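YceI-like domain protein (Burkholderia cenocepacia BC7, PDB 5IXH) binds a long octaprenyl diphosphate lipid inside a lipocalin-like beta barrel and probably captures antibiotics outside the bacterial cell. Local coordinates at residues A[57-60]-A[61-65]; A[66-69]-A[70-74]; A[142-145]-A[146-149]. All coordinates share one frame; numbering follows the deposited sequence. Where two conformers were deposited one is given.

Contact 1. Residues A[57-60]-A[61-65]. With OTP ((2E,6E,10E,14E,18E,22E,26E)-3,7,11,15,19,23,27,31-octamethyldotriaconta-2,6,10,14,18,22,26,30-octaenyl trihydrogen diphosphate), chain C.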
loop_
_atom_site.group_PDB
_atom_site.type_symbol
_atom_site.label_atom_id
_atom_site.label_comp_id
_atom_site.label_asym_id
_atom_site.label_seq_id
_atom_site.Cartn_x
_atom_site.Cartn_y
_atom_site.Cartn_z
ATOM N N GLY A 57 1.223 -4.419 16.188
ATOM C CA GLY A 57 0.984 -4.143 17.598
ATOM C C GLY A 57 1.328 -5.318 18.494
ATOM O O GLY A 57 0.919 -5.367 19.651
ATOM N N ASP A 58 2.105 -6.259 17.969
ATOM C CA ASP A 58 2.422 -7.499 18.664
ATOM C C ASP A 58 3.773 -7.960 18.127
ATOM O O ASP A 58 3.914 -8.181 16.931
ATOM C CB ASP A 58 1.317 -8.516 18.378
ATOM C CG ASP A 58 1.524 -9.826 19.097
ATOM O OD1 ASP A 58 2.537 -10.521 18.843
ATOM O OD2 ASP A 58 0.661 -10.180 19.926
ATOM N N LYS A 59 4.773 -8.090 18.998
ATOM C CA LYS A 59 6.138 -8.377 18.544
ATOM C C LYS A 59 6.279 -9.744 17.890
ATOM O O LYS A 59 7.016 -9.904 16.907
ATOM C CB LYS A 59 7.141 -8.267 19.688
ATOM C CG LYS A 59 8.556 -8.645 19.268
ATOM C CD LYS A 59 9.532 -8.367 20.391
ATOM C CE LYS A 59 10.964 -8.522 19.944
ATOM N NZ LYS A 59 11.854 -7.900 20.962
ATOM N N MET A 60 5.574 -10.738 18.413
ATOM C CA MET A 60 5.607 -12.040 17.779
ATOM C C MET A 60 4.975 -12.012 16.393
ATOM O O MET A 60 5.511 -12.624 15.465
ATOM C CB MET A 60 4.911 -13.070 18.644
ATOM C CG MET A 60 5.678 -13.386 19.887
ATOM S SD MET A 60 5.290 -15.038 20.473
ATOM C CE MET A 60 6.845 -15.443 21.341
ATOM N N TYR A 61 3.855 -11.315 16.232
ATOM C CA TYR A 61 3.280 -11.191 14.903
ATOM C C TYR A 61 4.243 -10.441 13.998
ATOM O O TYR A 61 4.451 -10.826 12.849
ATOM C CB TYR A 61 1.955 -10.445 14.940
ATOM C CG TYR A 61 0.781 -11.167 15.560
ATOM C CD1 TYR A 61 0.825 -12.524 15.911
ATOM C CD2 TYR A 61 -0.392 -10.478 15.825
ATOM C CE1 TYR A 61 -0.271 -13.154 16.465
ATOM C CE2 TYR A 61 -1.485 -11.100 16.389
ATOM C CZ TYR A 61 -1.421 -12.437 16.711
ATOM O OH TYR A 61 -2.521 -13.043 17.275
ATOM N N ASN A 62 4.847 -9.365 14.491
ATOM C CA ASN A 62 5.748 -8.582 13.656
ATOM C C ASN A 62 6.918 -9.416 13.179
ATOM O O ASN A 62 7.305 -9.353 12.008
ATOM C CB ASN A 62 6.259 -7.353 14.413
ATOM C CG ASN A 62 5.164 -6.329 14.656
ATOM O OD1 ASN A 62 4.065 -6.440 14.107
ATOM N ND2 ASN A 62 5.451 -5.333 15.497
ATOM N N ASP A 63 7.472 -10.233 14.070
ATOM C CA ASP A 63 8.590 -11.098 13.698
ATOM C C ASP A 63 8.176 -12.142 12.670
ATOM O O ASP A 63 8.910 -12.382 11.705
ATOM C CB ASP A 63 9.179 -11.789 14.915
ATOM C CG ASP A 63 9.932 -10.848 15.798
ATOM O OD1 ASP A 63 10.201 -9.715 15.360
ATOM O OD2 ASP A 63 10.265 -11.253 16.929
ATOM N N GLN A 64 7.024 -12.777 12.875
ATOM C CA GLN A 64 6.552 -13.785 11.938
ATOM C C GLN A 64 6.352 -13.187 10.549
ATOM O O GLN A 64 6.740 -13.803 9.564
ATOM C CB GLN A 64 5.226 -14.406 12.402
ATOM C CG GLN A 64 4.518 -15.286 11.348
ATOM C CD GLN A 64 5.013 -16.706 11.350
ATOM O OE1 GLN A 64 5.462 -17.245 10.337
ATOM N NE2 GLN A 64 4.917 -17.326 12.495
ATOM N N VAL A 65 5.701 -12.037 10.476
ATOM C CA VAL A 65 5.346 -11.472 9.183
ATOM C C VAL A 65 6.593 -10.972 8.449
ATOM O O VAL A 65 6.610 -10.889 7.222
ATOM C CB VAL A 65 4.231 -10.410 9.317
ATOM C CG1 VAL A 65 3.932 -9.736 7.979
ATOM C CG2 VAL A 65 2.957 -11.077 9.828
HETATM O O7 OTP C . -5.903 -17.824 16.014
HETATM P P2 OTP C . -5.064 -17.824 14.752
HETATM O O5 OTP C . -4.163 -19.039 14.738
HETATM O O6 OTP C . -5.966 -17.849 13.537
HETATM O O4 OTP C . -4.174 -16.511 14.703
HETATM P P1 OTP C . -2.949 -16.288 13.716
HETATM O O2 OTP C . -1.696 -16.892 14.309
HETATM O O3 OTP C . -3.238 -16.922 12.373
HETATM O O1 OTP C . -2.748 -14.720 13.555
HETATM C C40 OTP C . -2.714 -14.092 12.284
HETATM C C39 OTP C . -2.163 -12.703 12.594
HETATM C C37 OTP C . -2.010 -11.716 11.665
HETATM C C38 OTP C . -1.437 -10.401 12.194
HETATM C C36 OTP C . -2.363 -11.873 10.168
HETATM C C35 OTP C . -1.176 -11.355 9.330
HETATM C C34 OTP C . -1.630 -10.769 7.981
HETATM C C32 OTP C . -0.775 -9.940 7.292
HETATM C C33 OTP C . 0.612 -9.591 7.847
HETATM C C31 OTP C . -1.207 -9.348 5.938
HETATM C C30 OTP C . -0.091 -9.576 4.897
HETATM C C29 OTP C . 0.167 -8.200 4.275
HETATM C C27 OTP C . 0.122 -7.981 2.920
HETATM C C28 OTP C . -0.166 -9.058 1.872
HETATM C C26 OTP C . 0.375 -6.540 2.473
HETATM C C25 OTP C . 1.321 -6.486 1.267
HETATM C C24 OTP C . 1.342 -4.968 1.049
HETATM C C22 OTP C . 2.494 -4.236 1.127
HETATM C C23 OTP C . 3.870 -4.852 1.400
HETATM C C21 OTP C . 2.356 -2.732 0.900
HETATM C C20 OTP C . 2.694 -2.515 -0.575
HETATM C C19 OTP C . 2.059 -1.172 -0.950
HETATM C C17 OTP C . 2.768 -0.201 -1.624
HETATM C C18 OTP C . 4.224 -0.440 -2.029
HETATM C C16 OTP C . 2.127 1.144 -2.010
HETATM C C15 OTP C . 0.714 1.322 -1.422
HETATM C C14 OTP C . 0.043 2.488 -2.164
HETATM C C12 OTP C . -0.576 2.278 -3.377
HETATM C C13 OTP C . -0.660 0.900 -4.044
HETATM C C11 OTP C . -1.244 3.442 -4.122
HETATM C C10 OTP C . -0.623 4.798 -3.764
HETATM C C9 OTP C . -1.184 5.762 -4.821
HETATM C C7 OTP C . -0.659 7.015 -4.999
HETATM C C8 OTP C . 0.511 7.506 -4.144
HETATM C C6 OTP C . -1.286 7.900 -6.093
HETATM C C5 OTP C . -1.510 9.322 -5.574
HETATM C C4 OTP C . -2.612 9.902 -6.481
HETATM C C2 OTP C . -2.401 10.842 -7.463
HETATM C C3 OTP C . -3.620 11.300 -8.264
HETATM C C1 OTP C . -1.028 11.440 -7.779
#
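The carboxylate of Asp-58 lies almost flat on the phenol ring of Tyr-61, the two planes only 20° apart. CB of Asp-58 comes to 3.6 Å from Tyr-61 CD2, and its CG sits above the same face, displaced toward the rim of the ring. Over the opposite face, near the ring centre, lies the prenyl carbon C39 of the octaprenyl diphosphate, so the phenol is layered between an acid and the first isoprene unit of the lipid. With CG anti to its own backbone N (chi1 -178°), Asp-58 turns its carboxylate back to the start of the helix, where OD1 accepts from Tyr-61 N at 3.0 Å. That N-H meets OD1 on the anti side, 32° out of the carboxylate plane.

Behind the cap the helical bonds follow, beginning with Asn-62 N to Asp-58 O at 2.9 Å. The amide of Asn-62 folds back beside this carbonyl, but its polar atoms bond to Leu-56 N and Asp-55 OD1 in the residues just before the helix. One turn beyond Tyr-61, Val-65 faces the branch methyl C33 of the lipid. Asp-58 is thus a classical N-cap residue, and the short helix 59-66 that it starts forms part of the lipid pocket near the diphosphate end of this YceI-like, lipocalin-type barrel.

Contact 2. Residues A[66-69]-A[70-74]. With OTP ((2E,6E,10E,14E,18E,22E,26E)-3,7,11,15,19,23,27,31-octamethyldotriaconta-2,6,10,14,18,22,26,30-octaenyl trihydrogen diphosphate), chain C.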
loop_
_atom_site.group_PDB
_atom_site.type_symbol
_atom_site.label_atom_id
_atom_site.label_comp_id
_atom_site.label_asym_id
_atom_site.label_seq_id
_atom_site.Cartn_x
_atom_site.Cartn_y
_atom_site.Cartn_z
ATOM N N ALA A 66 7.654 -10.665 9.181
ATOM C CA ALA A 66 8.902 -10.290 8.542
ATOM C C ALA A 66 9.640 -11.502 7.955
ATOM O O ALA A 66 10.522 -11.350 7.092
ATOM C CB ALA A 66 9.812 -9.554 9.517
ATOM N N GLY A 67 9.301 -12.702 8.395
ATOM C CA GLY A 67 10.042 -13.897 8.052
ATOM C C GLY A 67 9.797 -14.406 6.645
ATOM O O GLY A 67 8.921 -13.914 5.951
ATOM N N LYS A 68 10.529 -15.458 6.275
ATOM C CA LYS A 68 10.614 -15.939 4.892
ATOM C C LYS A 68 9.268 -16.274 4.258
ATOM O O LYS A 68 9.005 -15.890 3.110
ATOM C CB LYS A 68 11.558 -17.140 4.812
ATOM C CG LYS A 68 11.763 -17.646 3.391
ATOM C CD LYS A 68 12.765 -18.790 3.344
ATOM C CE LYS A 68 12.800 -19.448 1.969
ATOM N NZ LYS A 68 13.097 -18.473 0.882
ATOM N N ASP A 69 8.392 -16.948 4.991
ATOM C CA ASP A 69 7.109 -17.353 4.405
ATOM C C ASP A 69 6.187 -16.177 4.166
ATOM O O ASP A 69 5.273 -16.267 3.339
ATOM C CB ASP A 69 6.338 -18.354 5.268
ATOM C CG ASP A 69 7.001 -19.705 5.345
ATOM O OD1 ASP A 69 7.765 -20.049 4.425
ATOM O OD2 ASP A 69 6.731 -20.427 6.329
ATOM N N TRP A 70 6.405 -15.091 4.902
ATOM C CA TRP A 70 5.567 -13.894 4.795
ATOM C C TRP A 70 6.280 -12.860 3.943
ATOM O O TRP A 70 6.434 -13.093 2.748
ATOM C CB TRP A 70 5.143 -13.398 6.184
ATOM C CG TRP A 70 4.012 -14.224 6.718
ATOM C CD1 TRP A 70 4.088 -15.274 7.601
ATOM C CD2 TRP A 70 2.625 -14.092 6.381
ATOM N NE1 TRP A 70 2.835 -15.787 7.825
ATOM C CE2 TRP A 70 1.921 -15.080 7.096
ATOM C CE3 TRP A 70 1.910 -13.227 5.550
ATOM C CZ2 TRP A 70 0.540 -15.222 6.999
ATOM C CZ3 TRP A 70 0.552 -13.374 5.460
ATOM C CH2 TRP A 70 -0.124 -14.359 6.180
ATOM N N PHE A 71 6.748 -11.741 4.487
ATOM C CA PHE A 71 7.378 -10.751 3.614
ATOM C C PHE A 71 8.780 -11.130 3.150
ATOM O O PHE A 71 9.260 -10.614 2.152
ATOM C CB PHE A 71 7.496 -9.388 4.300
ATOM C CG PHE A 71 6.181 -8.697 4.571
ATOM C CD1 PHE A 71 5.025 -9.017 3.899
ATOM C CD2 PHE A 71 6.111 -7.755 5.578
ATOM C CE1 PHE A 71 3.841 -8.363 4.194
ATOM C CE2 PHE A 71 4.938 -7.097 5.865
ATOM C CZ PHE A 71 3.811 -7.412 5.187
ATOM N N ASP A 72 9.470 -11.970 3.907
ATOM C CA ASP A 72 10.899 -12.226 3.666
ATOM C C ASP A 72 11.656 -10.892 3.573
ATOM O O ASP A 72 12.349 -10.599 2.582
ATOM C CB ASP A 72 11.093 -13.072 2.415
ATOM C CG ASP A 72 12.489 -13.678 2.306
ATOM O OD1 ASP A 72 13.353 -13.463 3.180
ATOM O OD2 ASP A 72 12.715 -14.387 1.312
ATOM N N ALA A 73 11.516 -10.103 4.625
ATOM C CA ALA A 73 12.021 -8.742 4.636
ATOM C C ALA A 73 13.545 -8.644 4.478
ATOM O O ALA A 73 14.037 -7.659 3.952
ATOM C CB ALA A 73 11.601 -8.048 5.922
ATOM N N LYS A 74 14.304 -9.630 4.927
ATOM C CA LYS A 74 15.751 -9.572 4.741
ATOM C C LYS A 74 16.131 -9.697 3.259
ATOM O O LYS A 74 17.122 -9.128 2.829
ATOM C CB LYS A 74 16.461 -10.642 5.572
ATOM C CG LYS A 74 16.353 -10.409 7.075
ATOM C CD LYS A 74 17.050 -11.514 7.863
ATOM C CE LYS A 74 16.994 -11.255 9.365
ATOM N NZ LYS A 74 17.672 -9.984 9.740
HETATM O O7 OTP C . -5.903 -17.824 16.014
HETATM P P2 OTP C . -5.064 -17.824 14.752
HETATM O O5 OTP C . -4.163 -19.039 14.738
HETATM O O6 OTP C . -5.966 -17.849 13.537
HETATM O O4 OTP C . -4.174 -16.511 14.703
HETATM P P1 OTP C . -2.949 -16.288 13.716
HETATM O O2 OTP C . -1.696 -16.892 14.309
HETATM O O3 OTP C . -3.238 -16.922 12.373
HETATM O O1 OTP C . -2.748 -14.720 13.555
HETATM C C40 OTP C . -2.714 -14.092 12.284
HETATM C C39 OTP C . -2.163 -12.703 12.594
HETATM C C37 OTP C . -2.010 -11.716 11.665
HETATM C C38 OTP C . -1.437 -10.401 12.194
HETATM C C36 OTP C . -2.363 -11.873 10.168
HETATM C C35 OTP C . -1.176 -11.355 9.330
HETATM C C34 OTP C . -1.630 -10.769 7.981
HETATM C C32 OTP C . -0.775 -9.940 7.292
HETATM C C33 OTP C . 0.612 -9.591 7.847
HETATM C C31 OTP C . -1.207 -9.348 5.938
HETATM C C30 OTP C . -0.091 -9.576 4.897
HETATM C C29 OTP C . 0.167 -8.200 4.275
HETATM C C27 OTP C . 0.122 -7.981 2.920
HETATM C C28 OTP C . -0.166 -9.058 1.872
HETATM C C26 OTP C . 0.375 -6.540 2.473
HETATM C C25 OTP C . 1.321 -6.486 1.267
HETATM C C24 OTP C . 1.342 -4.968 1.049
HETATM C C22 OTP C . 2.494 -4.236 1.127
HETATM C C23 OTP C . 3.870 -4.852 1.400
HETATM C C21 OTP C . 2.356 -2.732 0.900
HETATM C C20 OTP C . 2.694 -2.515 -0.575
HETATM C C19 OTP C . 2.059 -1.172 -0.950
HETATM C C17 OTP C . 2.768 -0.201 -1.624
HETATM C C18 OTP C . 4.224 -0.440 -2.029
HETATM C C16 OTP C . 2.127 1.144 -2.010
HETATM C C15 OTP C . 0.714 1.322 -1.422
HETATM C C14 OTP C . 0.043 2.488 -2.164
HETATM C C12 OTP C . -0.576 2.278 -3.377
HETATM C C13 OTP C . -0.660 0.900 -4.044
HETATM C C11 OTP C . -1.244 3.442 -4.122
HETATM C C10 OTP C . -0.623 4.798 -3.764
HETATM C C9 OTP C . -1.184 5.762 -4.821
HETATM C C7 OTP C . -0.659 7.015 -4.999
HETATM C C8 OTP C . 0.511 7.506 -4.144
HETATM C C6 OTP C . -1.286 7.900 -6.093
HETATM C C5 OTP C . -1.510 9.322 -5.574
HETATM C C4 OTP C . -2.612 9.902 -6.481
HETATM C C2 OTP C . -2.401 10.842 -7.463
HETATM C C3 OTP C . -3.620 11.300 -8.264
HETATM C C1 OTP C . -1.028 11.440 -7.779
HETATM O O HOH W 1 13.303 -11.775 6.780
HETATM O O HOH W 2 14.741 -16.204 1.047
#
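Asp-72 swings its CG anti to the backbone N (chi1 -165°), Lys-68 does the same with its own CG, and the two side chains run alongside each other, pointing the same way. Lys-68 CG passes 4.0 Å from Asp-72 OD2, and the two charged ends stay beyond salt-bridge range, joined instead by a water that accepts from Lys-68 NZ and donates to Asp-72 OD2. The other oxygen, OD1, is bonded to Thr-75 OG1, so both ends of the carboxylate are held.

A type I beta turn from Gly-67 to Trp-70 reverses the chain just after helix 59-66. Gly-67 O grips two amides from opposite faces of its carbonyl plane: Trp-70 N at 3.0 Å closes the turn, and Asp-72 N at 2.9 Å extends it. Ala-66 O takes Ala-73 N at 2.9 Å with a nearly straight bond (167°), and also a water that accepts from Lys-74 N. Beside that bond the methyls of Ala-66 and Ala-73 pack loosely, CB to CB 4.3 Å.

The rings of Trp-70 and Phe-71 meet neighbouring carbons of the prenyl chain. Phe-71 offers an edge, its CE1 3.7 Å from C29 and with C27 near the ring plane. Trp-70 CZ3 lies 3.9 Å from C30 of the same isoprene unit, and on the protein side the indole meets that of Trp-142 at about 55°.

Contact 3. Residues A[142-145]-A[146-149]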
loop_
_atom_site.group_PDB
_atom_site.type_symbol
_atom_site.label_atom_id
_atom_site.label_comp_id
_atom_site.label_asym_id
_atom_site.label_seq_id
_atom_site.Cartn_x
_atom_site.Cartn_y
_atom_site.Cartn_z
ATOM N N TRP A 142 1.253 -21.191 5.438
ATOM C CA TRP A 142 0.350 -20.063 5.402
ATOM C C TRP A 142 -0.401 -19.893 4.079
ATOM O O TRP A 142 -1.147 -18.924 3.915
ATOM C CB TRP A 142 1.113 -18.778 5.749
ATOM C CG TRP A 142 1.692 -18.829 7.107
ATOM C CD1 TRP A 142 2.981 -19.106 7.431
ATOM C CD2 TRP A 142 0.992 -18.653 8.350
ATOM N NE1 TRP A 142 3.138 -19.095 8.801
ATOM C CE2 TRP A 142 1.932 -18.813 9.387
ATOM C CE3 TRP A 142 -0.331 -18.350 8.682
ATOM C CZ2 TRP A 142 1.590 -18.701 10.738
ATOM C CZ3 TRP A 142 -0.673 -18.233 10.019
ATOM C CH2 TRP A 142 0.289 -18.402 11.032
ATOM N N LYS A 143 -0.239 -20.823 3.138
ATOM C CA LYS A 143 -1.041 -20.776 1.907
ATOM C C LYS A 143 -2.518 -20.980 2.215
ATOM O O LYS A 143 -3.375 -20.515 1.465
ATOM C CB LYS A 143 -0.594 -21.834 0.894
ATOM C CG LYS A 143 0.740 -21.531 0.227
ATOM C CD LYS A 143 1.087 -22.492 -0.906
ATOM C CE LYS A 143 1.379 -23.885 -0.426
ATOM N NZ LYS A 143 1.782 -24.741 -1.576
ATOM N N ASP A 144 -2.819 -21.701 3.295
ATOM C CA ASP A 144 -4.197 -22.057 3.623
ATOM C C ASP A 144 -5.023 -20.801 3.902
ATOM O O ASP A 144 -4.826 -20.124 4.909
ATOM C CB ASP A 144 -4.216 -23.000 4.838
ATOM C CG ASP A 144 -5.581 -23.621 5.093
ATOM O OD1 ASP A 144 -6.594 -23.097 4.591
ATOM O OD2 ASP A 144 -5.645 -24.643 5.822
ATOM N N THR A 145 -5.963 -20.495 3.017
ATOM C CA THR A 145 -6.719 -19.258 3.147
ATOM C C THR A 145 -7.871 -19.374 4.134
ATOM O O THR A 145 -8.571 -18.397 4.381
ATOM C CB THR A 145 -7.247 -18.780 1.794
ATOM O OG1 THR A 145 -8.031 -19.819 1.204
ATOM C CG2 THR A 145 -6.087 -18.426 0.890
ATOM N N SER A 146 -8.057 -20.557 4.708
ATOM C CA SER A 146 -9.013 -20.707 5.793
ATOM C C SER A 146 -8.368 -20.234 7.095
ATOM O O SER A 146 -9.054 -20.059 8.103
ATOM C CB SER A 146 -9.477 -22.161 5.915
ATOM O OG SER A 146 -8.492 -22.962 6.543
ATOM N N ILE A 147 -7.050 -20.041 7.074
ATOM C CA ILE A 147 -6.331 -19.514 8.239
ATOM C C ILE A 147 -6.203 -17.991 8.154
ATOM O O ILE A 147 -6.630 -17.294 9.054
ATOM C CB ILE A 147 -4.917 -20.115 8.393
ATOM C CG1 ILE A 147 -4.973 -21.640 8.493
ATOM C CG2 ILE A 147 -4.228 -19.524 9.623
ATOM C CD1 ILE A 147 -3.600 -22.292 8.458
ATOM N N VAL A 148 -5.569 -17.486 7.100
ATOM C CA VAL A 148 -5.549 -16.057 6.815
ATOM C C VAL A 148 -6.101 -15.889 5.408
ATOM O O VAL A 148 -5.612 -16.520 4.476
ATOM C CB VAL A 148 -4.110 -15.463 6.865
ATOM C CG1 VAL A 148 -4.095 -13.974 6.476
ATOM C CG2 VAL A 148 -3.505 -15.682 8.248
ATOM N N ALA A 149 -7.134 -15.064 5.255
ATOM C CA ALA A 149 -7.754 -14.876 3.946
ATOM C C ALA A 149 -6.736 -14.377 2.924
ATOM O O ALA A 149 -5.746 -13.749 3.262
ATOM C CB ALA A 149 -8.914 -13.901 4.034
#
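The loop between strands 121-131 and 151-160 contributes Trp-142 and Ile-147 to the lipid pocket, and within it Asp-144 and Ser-146 form an Asx turn, in which Asp-144 OD1 accepts from Ser-146 N at 2.9 Å. The same oxygen also takes the hydroxyl of that residue, Ser-146 OG standing 2.7 Å from Asp-144 OD1. Both donors approach from the same face of the carboxylate, well above its plane. Ser-146 places OG between its backbone N and carbonyl carbon (chi1 77°), which brings the hydroxyl round beside its own N-H so that the two can share one acceptor. The pair of bonds should limit rotation of the carboxylate on this exposed loop.

The main chain tightens the same bend. Ile-147 N donates to Asp-144 O at 3.1 Å, and CA of Thr-145 makes a C-H contact with Val-148 O at 3.2 Å. The ethyl branch of Ile-147 crosses Asp-144 at about a right angle, with CD1 3.7 Å from CB of the aspartate. Its other branch turns to the tryptophan: Ile-147 CG2 lies 3.8 Å from Trp-142 CZ3, and Val-148 CG2 approaches the neighbouring CE3 at 4.2 Å, both oblique to the ring.

Arg-132, just after strand 121-131, ties the loop together by bonding to the carbonyls of Trp-142, Val-148 and Ala-149. Ala-149 also pairs through its backbone with Lys-16, just beyond strand 10-15, while Val-148 packs on the adjacent Gln-17.

In the fold
Contacts 1 and 2 follow directly along the chain and are joined by backbone pairing of Val-65 with Phe-71; contact 3 comes much later in sequence but packs against both, through Trp-142 on Gln-64 and on Trp-70. Contacts 1 and 3 are surface contacts, each with an aspartate carboxylate bound to backbone N-H, one starting a helix and the other fastening a loop. Contact 2 is partly buried, and its turn is closed by backbone carbonyls, with waters bridging at its flanks. All three supply pocket residues: Tyr-61 toward the diphosphate end, Val-65, Trp-70 and Phe-71 further along the prenyl chain, and Trp-142 and Ile-147 from the 142-149 loop.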